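Neural CELL adhesion molecule 1,140 KDA isoform (Homo sapiens, PDB 2VKW) acts as a cell adhesion receptor of neural cells, represented here by its tandem fibronectin type III domains 1 and 2. Local coordinates at residues 125-130 against 166-171; 143-148 against 158-163. One frame throughout, in Å; residues are numbered along the deposited sequence.

Contact 1 (125-130 against 166-171); sequences SIKVNL and HVMLKS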
ATOM      1  N   SER A 125      10.315 -11.736  16.884  1.00 21.45           N
ATOM      2  CA  SER A 125      10.820 -12.185  15.598  1.00 22.97           C
ATOM      3  C   SER A 125       9.678 -12.214  14.599  1.00 23.21           C
ATOM      4  O   SER A 125       8.510 -12.061  14.966  1.00 24.16           O
ATOM      5  CB  SER A 125      11.477 -13.572  15.709  1.00 22.81           C
ATOM      6  OG  SER A 125      10.538 -14.580  16.030  1.00 23.65           O
ATOM      7  N   ILE A 126      10.013 -12.405  13.333  1.00 22.44           N
ATOM      8  CA  ILE A 126       8.998 -12.414  12.306  1.00 22.08           C
ATOM      9  C   ILE A 126       9.514 -13.047  11.031  1.00 22.04           C
ATOM     10  O   ILE A 126      10.692 -12.944  10.701  1.00 21.19           O
ATOM     11  CB  ILE A 126       8.546 -10.976  11.994  1.00 22.30           C
ATOM     12  CG1 ILE A 126       7.444 -10.978  10.936  1.00 22.72           C
ATOM     13  CG2 ILE A 126       9.735 -10.160  11.499  1.00 24.13           C
ATOM     14  CD1 ILE A 126       6.967  -9.576  10.551  1.00 23.12           C
ATOM     15  N   LYS A 127       8.621 -13.719  10.320  1.00 22.83           N
ATOM     16  CA  LYS A 127       8.984 -14.338   9.060  1.00 21.66           C
ATOM     17  C   LYS A 127       8.210 -13.567   8.014  1.00 20.57           C
ATOM     18  O   LYS A 127       6.980 -13.501   8.080  1.00 20.31           O
ATOM     19  CB  LYS A 127       8.567 -15.808   9.026  1.00 22.30           C
ATOM     20  CG  LYS A 127       8.910 -16.513   7.713  1.00 23.26           C
ATOM     21  CD  LYS A 127       8.402 -17.948   7.694  1.00 20.63           C
ATOM     22  CE  LYS A 127       8.860 -18.679   6.447  1.00 20.69           C
ATOM     23  NZ  LYS A 127       8.312 -20.058   6.399  1.00 24.10           N
ATOM     24  N   VAL A 128       8.927 -12.966   7.072  1.00 19.06           N
ATOM     25  CA  VAL A 128       8.288 -12.207   6.003  1.00 19.58           C
ATOM     26  C   VAL A 128       8.275 -13.036   4.721  1.00 20.62           C
ATOM     27  O   VAL A 128       9.307 -13.183   4.067  1.00 20.81           O
ATOM     28  CB  VAL A 128       9.041 -10.887   5.723  1.00 19.94           C
ATOM     29  CG1 VAL A 128       8.404 -10.165   4.546  1.00 20.64           C
ATOM     30  CG2 VAL A 128       9.013 -10.000   6.957  1.00 19.81           C
ATOM     31  N   ASN A 129       7.115 -13.590   4.369  1.00 20.79           N
ATOM     32  CA  ASN A 129       7.004 -14.388   3.149  1.00 21.01           C
ATOM     33  C   ASN A 129       6.842 -13.442   1.967  1.00 21.62           C
ATOM     34  O   ASN A 129       6.032 -12.520   2.005  1.00 22.23           O
ATOM     35  CB  ASN A 129       5.796 -15.338   3.210  1.00 20.44           C
ATOM     36  CG  ASN A 129       5.932 -16.406   4.284  1.00 21.37           C
ATOM     37  OD1 ASN A 129       5.169 -16.422   5.253  1.00 23.78           O
ATOM     38  ND2 ASN A 129       6.902 -17.303   4.118  1.00 19.90           N
ATOM     39  N   LEU A 130       7.612 -13.669   0.914  1.00 23.12           N
ATOM     40  CA  LEU A 130       7.539 -12.824  -0.270  1.00 24.82           C
ATOM     41  C   LEU A 130       6.561 -13.414  -1.284  1.00 26.73           C
ATOM     42  O   LEU A 130       6.913 -14.310  -2.052  1.00 27.50           O
ATOM     43  CB  LEU A 130       8.931 -12.686  -0.884  1.00 22.58           C
ATOM     44  CG  LEU A 130       9.977 -12.269   0.159  1.00 23.37           C
ATOM     45  CD1 LEU A 130      11.371 -12.350  -0.431  1.00 22.84           C
ATOM     46  CD2 LEU A 130       9.676 -10.866   0.648  1.00 22.60           C
ATOM     47  N   HIS A 166      11.408 -15.831   1.323  1.00 28.98           N
ATOM     48  CA  HIS A 166      11.159 -15.303   2.656  1.00 27.88           C
ATOM     49  C   HIS A 166      12.436 -14.866   3.357  1.00 25.69           C
ATOM     50  O   HIS A 166      13.535 -15.308   3.024  1.00 24.12           O
ATOM     51  CB  HIS A 166      10.459 -16.352   3.530  1.00 28.92           C
ATOM     52  CG  HIS A 166      11.359 -17.462   3.978  1.00 31.61           C
ATOM     53  ND1 HIS A 166      11.882 -18.396   3.109  1.00 33.89           N
ATOM     54  CD2 HIS A 166      11.853 -17.769   5.200  1.00 33.82           C
ATOM     55  CE1 HIS A 166      12.658 -19.230   3.778  1.00 34.44           C
ATOM     56  NE2 HIS A 166      12.658 -18.872   5.050  1.00 34.79           N
ATOM     57  N   VAL A 167      12.269 -13.995   4.341  1.00 24.92           N
ATOM     58  CA  VAL A 167      13.380 -13.511   5.140  1.00 23.89           C
ATOM     59  C   VAL A 167      12.949 -13.619   6.601  1.00 24.53           C
ATOM     60  O   VAL A 167      11.798 -13.357   6.943  1.00 21.90           O
ATOM     61  CB  VAL A 167      13.736 -12.048   4.800  1.00 21.37           C
ATOM     62  CG1 VAL A 167      12.561 -11.150   5.059  1.00 20.56           C
ATOM     63  CG2 VAL A 167      14.932 -11.607   5.615  1.00 23.31           C
ATOM     64  N   MET A 168      13.875 -14.024   7.459  1.00 27.28           N
ATOM     65  CA  MET A 168      13.572 -14.172   8.866  1.00 29.68           C
ATOM     66  C   MET A 168      14.289 -13.133   9.707  1.00 28.80           C
ATOM     67  O   MET A 168      15.506 -12.987   9.628  1.00 29.94           O
ATOM     68  CB  MET A 168      13.949 -15.582   9.326  1.00 34.39           C
ATOM     69  CG  MET A 168      13.298 -16.659   8.479  1.00 40.01           C
ATOM     70  SD  MET A 168      12.549 -17.976   9.444  1.00 47.72           S
ATOM     71  CE  MET A 168      11.755 -16.994  10.778  1.00 46.55           C
ATOM     72  N   LEU A 169      13.519 -12.402  10.505  1.00 27.36           N
ATOM     73  CA  LEU A 169      14.069 -11.379  11.381  1.00 26.34           C
ATOM     74  C   LEU A 169      13.906 -11.889  12.806  1.00 25.43           C
ATOM     75  O   LEU A 169      12.791 -12.084  13.277  1.00 25.92           O
ATOM     76  CB  LEU A 169      13.326 -10.057  11.183  1.00 23.42           C
ATOM     77  CG  LEU A 169      13.355  -9.549   9.737  1.00 22.16           C
ATOM     78  CD1 LEU A 169      12.548  -8.265   9.603  1.00 18.79           C
ATOM     79  CD2 LEU A 169      14.799  -9.318   9.323  1.00 22.01           C
ATOM     80  N   LYS A 170      15.028 -12.121  13.474  1.00 25.82           N
ATOM     81  CA  LYS A 170      15.029 -12.642  14.836  1.00 27.01           C
ATOM     82  C   LYS A 170      15.817 -11.736  15.776  1.00 25.17           C
ATOM     83  O   LYS A 170      16.359 -10.701  15.359  1.00 22.67           O
ATOM     84  CB  LYS A 170      15.668 -14.038  14.859  1.00 29.83           C
ATOM     85  CG  LYS A 170      15.063 -15.043  13.890  1.00 34.20           C
ATOM     86  CD  LYS A 170      15.776 -16.399  13.964  1.00 38.08           C
ATOM     87  CE  LYS A 170      15.064 -17.457  13.105  1.00 40.34           C
ATOM     88  NZ  LYS A 170      15.799 -18.759  12.994  1.00 38.52           N
ATOM     89  N   SER A 171      15.884 -12.153  17.040  1.00 22.78           N
ATOM     90  CA  SER A 171      16.617 -11.431  18.077  1.00 22.34           C
ATOM     91  C   SER A 171      16.311  -9.946  18.020  1.00 22.19           C
ATOM     92  O   SER A 171      17.219  -9.121  18.072  1.00 23.37           O
ATOM     93  CB  SER A 171      18.124 -11.644  17.898  1.00 21.68           C
ATOM     94  OG  SER A 171      18.453 -13.021  17.867  1.00 23.71           O
TER
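I126 and V128 exchange paired hydrogen bonds with L169 and V167, the signature of antiparallel strands whose short axes run at 167°; these are the B and E strands in the three-stranded sheet of a fibronectin type III domain. I126 N reaches L169 O at 2.8 Å and L169 N returns to I126 O. V128 N lies 2.9 Å from V167 O, and V167 N comes to V128 O at 3.1 Å. V128 O also receives the CA-H of H166.

Apolar contacts fill the face bearing I126, V128, V167 and L169. I126 CG2 sits 3.6 Å from L169 CB, the two side chains alongside each other and pointing the same way. V128 CB meets V167 CG1 at 3.6 Å; chi1 of 60° sets that methyl between the backbone N and carbonyl carbon of V167, on the side toward V128. F196 and F198 of strand 189-199 cover I126 from the opposing sheet.

On the other face the extended K127 chain slants past the H166 imidazole, CE to CD2 3.4 Å, and K127 CB touches M168 CE. N129 ND2 approaches H166 CB at 3.7 Å.

Chemically, main-chain bonds join the strands, an apolar layer of I126, V128, V167 and L169 turns into the beta sandwich, and on the outer face K127 methylenes pack on H166 and M168 while N129 is buried beside R199 of the second subunit.

Contact 2 (143-148 against 158-163); sequences YLVRYR and IRLPSG. With SO4 (sulfate ion), chain D.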
ATOM      1  N   TYR A 143      16.274 -10.431  -3.832  1.00 23.64           N
ATOM      2  CA  TYR A 143      15.378  -9.630  -3.021  1.00 23.16           C
ATOM      3  C   TYR A 143      16.298  -8.905  -2.054  1.00 22.88           C
ATOM      4  O   TYR A 143      17.157  -9.523  -1.431  1.00 24.77           O
ATOM      5  CB  TYR A 143      14.413 -10.505  -2.232  1.00 23.84           C
ATOM      6  CG  TYR A 143      13.252 -11.022  -3.029  1.00 24.23           C
ATOM      7  CD1 TYR A 143      12.240 -10.168  -3.449  1.00 22.51           C
ATOM      8  CD2 TYR A 143      13.148 -12.376  -3.340  1.00 25.61           C
ATOM      9  CE1 TYR A 143      11.145 -10.647  -4.152  1.00 25.38           C
ATOM     10  CE2 TYR A 143      12.055 -12.870  -4.047  1.00 26.28           C
ATOM     11  CZ  TYR A 143      11.054 -12.000  -4.446  1.00 27.20           C
ATOM     12  OH  TYR A 143       9.949 -12.487  -5.116  1.00 27.14           O
ATOM     13  N   LEU A 144      16.140  -7.594  -1.955  1.00 21.98           N
ATOM     14  CA  LEU A 144      16.956  -6.801  -1.053  1.00 20.73           C
ATOM     15  C   LEU A 144      16.045  -6.386   0.087  1.00 19.28           C
ATOM     16  O   LEU A 144      14.931  -5.911  -0.144  1.00 18.80           O
ATOM     17  CB  LEU A 144      17.509  -5.571  -1.779  1.00 21.94           C
ATOM     18  CG  LEU A 144      18.396  -5.873  -2.996  1.00 26.24           C
ATOM     19  CD1 LEU A 144      18.733  -4.581  -3.735  1.00 27.15           C
ATOM     20  CD2 LEU A 144      19.670  -6.573  -2.538  1.00 26.29           C
ATOM     21  N   VAL A 145      16.520  -6.571   1.312  1.00 18.02           N
ATOM     22  CA  VAL A 145      15.746  -6.245   2.500  1.00 18.05           C
ATOM     23  C   VAL A 145      16.437  -5.236   3.418  1.00 19.57           C
ATOM     24  O   VAL A 145      17.557  -5.467   3.882  1.00 19.41           O
ATOM     25  CB  VAL A 145      15.441  -7.528   3.317  1.00 18.19           C
ATOM     26  CG1 VAL A 145      14.650  -7.180   4.567  1.00 17.62           C
ATOM     27  CG2 VAL A 145      14.659  -8.522   2.456  1.00 16.07           C
ATOM     28  N   ARG A 146      15.758  -4.114   3.653  1.00 19.43           N
ATOM     29  CA  ARG A 146      16.235  -3.051   4.538  1.00 20.61           C
ATOM     30  C   ARG A 146      15.240  -2.991   5.696  1.00 20.90           C
ATOM     31  O   ARG A 146      14.026  -2.942   5.472  1.00 20.32           O
ATOM     32  CB  ARG A 146      16.240  -1.696   3.819  1.00 22.32           C
ATOM     33  CG  ARG A 146      17.500  -1.370   3.054  1.00 24.62           C
ATOM     34  CD  ARG A 146      18.647  -1.052   3.999  1.00 29.51           C
ATOM     35  NE  ARG A 146      19.836  -0.576   3.290  1.00 31.03           N
ATOM     36  CZ  ARG A 146      20.989  -0.274   3.881  1.00 31.91           C
ATOM     37  NH1 ARG A 146      21.116  -0.393   5.198  1.00 30.18           N
ATOM     38  NH2 ARG A 146      22.022   0.135   3.152  1.00 34.32           N
ATOM     39  N   TYR A 147      15.740  -3.002   6.928  1.00 18.18           N
ATOM     40  CA  TYR A 147      14.858  -2.947   8.082  1.00 15.70           C
ATOM     41  C   TYR A 147      15.554  -2.269   9.253  1.00 15.65           C
ATOM     42  O   TYR A 147      16.778  -2.223   9.306  1.00 15.12           O
ATOM     43  CB  TYR A 147      14.413  -4.360   8.465  1.00 14.44           C
ATOM     44  CG  TYR A 147      15.418  -5.151   9.274  1.00 14.27           C
ATOM     45  CD1 TYR A 147      15.279  -5.280  10.654  1.00 12.27           C
ATOM     46  CD2 TYR A 147      16.500  -5.781   8.661  1.00 15.01           C
ATOM     47  CE1 TYR A 147      16.185  -6.019  11.405  1.00 14.96           C
ATOM     48  CE2 TYR A 147      17.421  -6.525   9.409  1.00 15.83           C
ATOM     49  CZ  TYR A 147      17.252  -6.639  10.781  1.00 16.45           C
ATOM     50  OH  TYR A 147      18.148  -7.379  11.530  1.00 18.93           O
ATOM     51  N   ARG A 148      14.761  -1.757  10.192  1.00 17.23           N
ATOM     52  CA  ARG A 148      15.276  -1.045  11.358  1.00 17.41           C
ATOM     53  C   ARG A 148      14.147  -0.885  12.376  1.00 19.65           C
ATOM     54  O   ARG A 148      12.967  -0.967  12.026  1.00 20.25           O
ATOM     55  CB  ARG A 148      15.686   0.363  10.947  1.00 18.48           C
ATOM     56  CG  ARG A 148      14.431   1.219  10.727  1.00 21.87           C
ATOM     57  CD  ARG A 148      14.633   2.524   9.996  1.00 22.44           C
ATOM     58  NE  ARG A 148      15.056   3.616  10.854  1.00 23.17           N
ATOM     59  CZ  ARG A 148      14.577   4.852  10.774  1.00 21.13           C
ATOM     60  NH1 ARG A 148      13.648   5.149   9.876  1.00 20.94           N
ATOM     61  NH2 ARG A 148      15.038   5.793  11.585  1.00 20.23           N
ATOM     62  N   ILE A 158      20.169  -6.723   3.611  1.00 30.42           N
ATOM     63  CA  ILE A 158      20.235  -8.177   3.517  1.00 31.05           C
ATOM     64  C   ILE A 158      19.835  -8.591   2.111  1.00 31.99           C
ATOM     65  O   ILE A 158      18.686  -8.409   1.718  1.00 32.71           O
ATOM     66  CB  ILE A 158      19.250  -8.862   4.478  1.00 30.92           C
ATOM     67  CG1 ILE A 158      19.536  -8.446   5.917  1.00 31.80           C
ATOM     68  CG2 ILE A 158      19.345 -10.374   4.332  1.00 30.74           C
ATOM     69  CD1 ILE A 158      18.527  -8.990   6.901  1.00 32.09           C
ATOM     70  N   ARG A 159      20.772  -9.139   1.350  1.00 32.59           N
ATOM     71  CA  ARG A 159      20.454  -9.580   0.002  1.00 32.72           C
ATOM     72  C   ARG A 159      20.156 -11.072   0.049  1.00 31.87           C
ATOM     73  O   ARG A 159      21.003 -11.866   0.451  1.00 32.83           O
ATOM     74  CB  ARG A 159      21.621  -9.317  -0.944  1.00 34.91           C
ATOM     75  CG  ARG A 159      21.230  -9.428  -2.405  1.00 38.51           C
ATOM     76  CD  ARG A 159      22.412  -9.267  -3.336  1.00 40.81           C
ATOM     77  NE  ARG A 159      23.190 -10.496  -3.435  1.00 43.97           N
ATOM     78  CZ  ARG A 159      23.929 -10.820  -4.490  1.00 45.69           C
ATOM     79  NH1 ARG A 159      23.988 -10.002  -5.536  1.00 45.78           N
ATOM     80  NH2 ARG A 159      24.599 -11.966  -4.507  1.00 46.39           N
ATOM     81  N   LEU A 160      18.948 -11.453  -0.351  1.00 30.36           N
ATOM     82  CA  LEU A 160      18.550 -12.857  -0.341  1.00 30.38           C
ATOM     83  C   LEU A 160      18.975 -13.548  -1.636  1.00 31.86           C
ATOM     84  O   LEU A 160      19.005 -12.926  -2.693  1.00 33.25           O
ATOM     85  CB  LEU A 160      17.035 -12.965  -0.163  1.00 26.17           C
ATOM     86  CG  LEU A 160      16.497 -12.239   1.078  1.00 27.95           C
ATOM     87  CD1 LEU A 160      14.990 -12.097   0.983  1.00 26.07           C
ATOM     88  CD2 LEU A 160      16.898 -12.993   2.340  1.00 25.39           C
ATOM     89  N   PRO A 161      19.327 -14.843  -1.563  1.00 33.23           N
ATOM     90  CA  PRO A 161      19.746 -15.584  -2.759  1.00 33.65           C
ATOM     91  C   PRO A 161      18.563 -15.852  -3.680  1.00 34.37           C
ATOM     92  O   PRO A 161      17.436 -16.026  -3.217  1.00 33.74           O
ATOM     93  CB  PRO A 161      20.320 -16.882  -2.183  1.00 34.80           C
ATOM     94  CG  PRO A 161      20.749 -16.498  -0.795  1.00 34.95           C
ATOM     95  CD  PRO A 161      19.597 -15.626  -0.348  1.00 33.73           C
ATOM     96  N   SER A 162      18.821 -15.885  -4.983  1.00 35.08           N
ATOM     97  CA  SER A 162      17.765 -16.143  -5.950  1.00 34.94           C
ATOM     98  C   SER A 162      17.062 -17.421  -5.538  1.00 34.36           C
ATOM     99  O   SER A 162      17.704 -18.371  -5.095  1.00 33.45           O
ATOM    100  CB  SER A 162      18.352 -16.306  -7.352  1.00 36.78           C
ATOM    101  OG  SER A 162      19.323 -17.339  -7.374  1.00 39.66           O
ATOM    102  N   GLY A 163      15.743 -17.433  -5.668  1.00 33.13           N
ATOM    103  CA  GLY A 163      14.982 -18.609  -5.302  1.00 34.18           C
ATOM    104  C   GLY A 163      14.257 -18.471  -3.979  1.00 34.15           C
ATOM    105  O   GLY A 163      13.114 -18.906  -3.846  1.00 34.25           O
TER
HETATM  106  S   SO4 D1692      13.964   9.125  12.367  1.00 27.46           S
HETATM  107  O1  SO4 D1692      13.387   9.664  13.615  1.00 26.00           O
HETATM  108  O2  SO4 D1692      14.630  10.205  11.611  1.00 22.63           O
HETATM  109  O3  SO4 D1692      12.899   8.534  11.546  1.00 22.85           O
HETATM  110  O4  SO4 D1692      14.946   8.086  12.719  1.00 26.85           O
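V145 and I158 are joined through their main chains in both directions, fixing the register of an antiparallel hairpin: V145 N to I158 O is 2.9 Å, and I158 N returns to V145 O at the same length. L160 N also donates to Y143 O (2.8 Å). This is the C-C' hairpin at the edge of the four-stranded sheet of a fibronectin type III domain.

The tight part lies on the face of Y143, V145, I158 and L160, although I158 is partly exposed. L160 CD1 reaches Y143 CB at 3.6 Å and also touches V145 CG2, so one methyl bridges two alternate residues of the neighbouring strand. L130 and V167 of the opposing sheet pack on L160 and make its place an interior one. Further along, I158 CD1 meets the Y147 ring obliquely, 3.7 Å from CE2; chi1 of 80° swings that ring toward the I158 end.

The opposite face has one close contact, buried L144 CD2 against R159 CG at 3.3 Å. The solvent side begins beyond it, where the exposed R159 chain bends at chi3 and carries its guanidinium away. Past the pairing, R148 turns its guanidinium edge to a sulfate ion, probably from the crystallisation liquor; NH2 to sulfate O4 is 2.6 Å, but the bond is weak, with 127° at the hydrogen. E179 forms a salt bridge with R148 NH1, and K41 of the second subunit also binds the sulfate.

The chemistry thus implies a hairpin secured by main-chain bonds and a greasy inner face; R159 is exposed, whereas R148 is buried in the assembly, its charge probably stabilised by E179 and the sulfate.

Overall arrangement
Both contacts belong to the second fibronectin type III domain and lie in the two facing sheets of its beta sandwich, one contact in each. Contact 1 pairs strands 126-131 and 166-169 of the three-stranded sheet; contact 2 pairs 142-149 with 158-160 of the four-stranded one. Their centres lie 11 Å apart, and they meet across the interior: L130 CD1 is 3.4 Å from Y143 CD2, and L169 CD2 is 3.8 Å from Y147 CE2. Along the chain the order is 125-130, 143-148, 158-163, 166-171, so the hairpin of contact 2 falls between the halves of contact 1. The chain crosses between sheets before and after that hairpin, tying the two layers into one domain.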